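Local coordinates for Bak protein (Grouper iridovirus, PDB 5VMN) that inhibits apoptosis of the infected host cell as a viral Bcl-2 protein that sequesters the pro-apoptotic protein Bim exclusively, at residues R49-L54 and Q79-K84. Numbering follows the deposited sequence.
Sequences RLPNIL and QLYFTK. With NO3 (nitrate ion), chain I; EDO (1,2-ethanediol), chain L.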
loop_
_atom_site.group_PDB
_atom_site.type_symbol
_atom_site.label_atom_id
_atom_site.label_comp_id
_atom_site.label_asym_id
_atom_site.label_seq_id
_atom_site.Cartn_x
_atom_site.Cartn_y
_atom_site.Cartn_z
ATOM N N ARG A 49 -17.334 3.539 -4.203
ATOM C CA ARG A 49 -16.930 3.196 -5.564
ATOM C C ARG A 49 -15.725 4.012 -5.988
ATOM O O ARG A 49 -14.816 3.500 -6.661
ATOM C CB ARG A 49 -18.118 3.417 -6.514
ATOM C CG ARG A 49 -19.253 2.462 -6.177
ATOM C CD ARG A 49 -20.603 3.125 -6.231
ATOM N NE ARG A 49 -21.033 3.203 -7.595
ATOM C CZ ARG A 49 -22.121 3.844 -7.999
ATOM N NH1 ARG A 49 -22.906 4.498 -7.147
ATOM N NH2 ARG A 49 -22.399 3.836 -9.272
ATOM N N LEU A 50 -15.681 5.277 -5.569
ATOM C CA LEU A 50 -14.623 6.193 -5.980
ATOM C C LEU A 50 -13.467 6.066 -5.007
ATOM O O LEU A 50 -13.658 6.322 -3.819
ATOM C CB LEU A 50 -15.142 7.624 -5.960
ATOM C CG LEU A 50 -14.138 8.655 -6.449
ATOM C CD1 LEU A 50 -13.865 8.470 -7.932
ATOM C CD2 LEU A 50 -14.684 10.046 -6.179
ATOM N N PRO A 51 -12.261 5.672 -5.437
ATOM C CA PRO A 51 -11.170 5.505 -4.468
ATOM C C PRO A 51 -10.677 6.819 -3.875
ATOM O O PRO A 51 -10.499 7.818 -4.581
ATOM C CB PRO A 51 -10.053 4.858 -5.291
ATOM C CG PRO A 51 -10.374 5.121 -6.687
ATOM C CD PRO A 51 -11.876 5.234 -6.787
ATOM N N ASN A 52 -10.362 6.776 -2.563
ATOM C CA ASN A 52 -9.573 7.851 -1.946
ATOM C C ASN A 52 -8.572 7.194 -1.007
ATOM O O ASN A 52 -8.819 7.039 0.191
ATOM C CB ASN A 52 -10.440 8.857 -1.215
ATOM C CG ASN A 52 -9.658 10.073 -0.792
ATOM O OD1 ASN A 52 -8.447 10.011 -0.615
ATOM N ND2 ASN A 52 -10.350 11.186 -0.623
ATOM N N ILE A 53 -7.439 6.769 -1.573
ATOM C CA ILE A 53 -6.512 5.950 -0.801
ATOM C C ILE A 53 -5.867 6.769 0.303
ATOM O O ILE A 53 -5.520 6.220 1.361
ATOM C CB ILE A 53 -5.444 5.328 -1.707
ATOM C CG1 ILE A 53 -6.075 4.574 -2.883
ATOM C CG2 ILE A 53 -4.538 4.421 -0.906
ATOM C CD1 ILE A 53 -7.027 3.512 -2.503
ATOM N N LEU A 54 -5.618 8.059 0.061
ATOM C CA LEU A 54 -5.047 8.889 1.115
ATOM C C LEU A 54 -5.964 8.938 2.326
ATOM O O LEU A 54 -5.515 8.764 3.466
ATOM C CB LEU A 54 -4.765 10.294 0.580
ATOM C CG LEU A 54 -4.228 11.296 1.586
ATOM C CD1 LEU A 54 -2.919 10.785 2.163
ATOM C CD2 LEU A 54 -4.032 12.631 0.886
ATOM N N GLN A 79 -5.054 -2.425 -4.001
ATOM C CA GLN A 79 -5.014 -3.396 -5.092
ATOM C C GLN A 79 -6.401 -3.752 -5.610
ATOM O O GLN A 79 -6.615 -3.853 -6.831
ATOM C CB GLN A 79 -4.295 -4.663 -4.620
ATOM C CG GLN A 79 -4.201 -5.752 -5.680
ATOM C CD GLN A 79 -3.273 -5.400 -6.794
ATOM O OE1 GLN A 79 -2.068 -5.594 -6.684
ATOM N NE2 GLN A 79 -3.822 -4.884 -7.887
ATOM N N LEU A 80 -7.366 -3.916 -4.708
ATOM C CA LEU A 80 -8.722 -4.230 -5.138
ATOM C C LEU A 80 -9.313 -3.081 -5.947
ATOM O O LEU A 80 -9.937 -3.307 -6.995
ATOM C CB LEU A 80 -9.576 -4.569 -3.919
ATOM C CG LEU A 80 -9.193 -5.902 -3.252
ATOM C CD1 LEU A 80 -9.866 -6.026 -1.910
ATOM C CD2 LEU A 80 -9.631 -7.080 -4.127
ATOM N N TYR A 81 -9.088 -1.839 -5.508
ATOM C CA TYR A 81 -9.515 -0.701 -6.323
ATOM C C TYR A 81 -8.822 -0.694 -7.677
ATOM O O TYR A 81 -9.453 -0.419 -8.700
ATOM C CB TYR A 81 -9.213 0.620 -5.610
ATOM C CG TYR A 81 -10.269 1.087 -4.636
ATOM C CD1 TYR A 81 -11.530 1.446 -5.072
ATOM C CD2 TYR A 81 -9.963 1.281 -3.300
ATOM C CE1 TYR A 81 -12.474 1.922 -4.177
ATOM C CE2 TYR A 81 -10.911 1.746 -2.398
ATOM C CZ TYR A 81 -12.151 2.080 -2.856
ATOM O OH TYR A 81 -13.078 2.572 -1.981
ATOM N N PHE A 82 -7.506 -0.934 -7.689
ATOM C CA PHE A 82 -6.738 -0.874 -8.926
ATOM C C PHE A 82 -7.208 -1.936 -9.906
ATOM O O PHE A 82 -7.434 -1.653 -11.094
ATOM C CB PHE A 82 -5.254 -1.035 -8.572
ATOM C CG PHE A 82 -4.305 -0.745 -9.691
ATOM C CD1 PHE A 82 -3.980 -1.727 -10.606
ATOM C CD2 PHE A 82 -3.665 0.482 -9.770
ATOM C CE1 PHE A 82 -3.055 -1.490 -11.606
ATOM C CE2 PHE A 82 -2.727 0.723 -10.765
ATOM C CZ PHE A 82 -2.435 -0.263 -11.688
ATOM N N THR A 83 -7.412 -3.158 -9.420
ATOM C CA THR A 83 -7.896 -4.231 -10.281
ATOM C C THR A 83 -9.245 -3.882 -10.881
ATOM O O THR A 83 -9.509 -4.179 -12.055
ATOM C CB THR A 83 -7.979 -5.537 -9.489
ATOM O OG1 THR A 83 -6.660 -5.909 -9.087
ATOM C CG2 THR A 83 -8.526 -6.660 -10.348
ATOM N N LYS A 84 -10.122 -3.267 -10.088
ATOM C CA LYS A 84 -11.462 -2.947 -10.546
ATOM C C LYS A 84 -11.504 -1.723 -11.453
ATOM O O LYS A 84 -12.544 -1.476 -12.082
ATOM C CB LYS A 84 -12.364 -2.752 -9.317
ATOM C CG LYS A 84 -13.835 -2.682 -9.594
ATOM C CD LYS A 84 -14.621 -2.479 -8.295
ATOM C CE LYS A 84 -16.129 -2.647 -8.509
ATOM N NZ LYS A 84 -16.899 -2.406 -7.255
HETATM N N NO3 I . -18.168 -4.786 -4.948
HETATM O O1 NO3 I . -18.325 -3.567 -4.626
HETATM O O2 NO3 I . -19.188 -5.557 -5.013
HETATM O O3 NO3 I . -16.994 -5.226 -5.194
HETATM C C1 EDO L . -19.058 -0.867 -3.325
HETATM O O1 EDO L . -19.790 -2.124 -3.232
HETATM C C2 EDO L . -17.551 -0.994 -3.117
HETATM O O2 EDO L . -16.946 -1.932 -4.013
HETATM O O HOH W 1 -12.142 5.118 -1.081
#
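Pro51 CB sits over the centre of one face of the Tyr81 ring, with Pro51 CA above the CE1–CZ side. Pro51 CB stands 3.8 Å from the centroid of the Tyr81 ring and 14° off the ring normal, a CH-pi contact almost square above the centre. Arg49 O sits near the ring plane, 3.8 Å from Tyr81 CE1, while Ile53 CD1 comes in obliquely to within 3.8 Å of Tyr81 CD2, the isoleucine and tyrosine side chains running past each other in opposite directions. With CG anti to its carbonyl carbon (chi1 -85°), Tyr81 reaches from helix 68-84 across to the loop that leads into helix 53-60. In this all-helical Bcl-2 fold the contact joins that loop and the first turn of helix 53-60 to the C-terminal part of helix 68-84. Helix 88-103 covers both loop and turn, Glu90 against Pro51 and Leu98 against Ile53, and Tyr81 also meets Phe44 edge-to-face. The phenol end of Tyr81 is tied to the loop backbone: OH is hydrogen-bonded to Pro48 O, and Tyr81 OH accepts from a water at 2.9 Å. This water in turn accepts from Asn52 N at 2.8 Å and donates weakly to Leu50 O, bridging tyrosine and loop where no direct hydrogen bond links the two segments. Toward the surface, extended Lys84 makes weak hydrogen bonds through NZ to a nitrate ion and a 1,2-ethanediol, both probably from the crystallisation liquor.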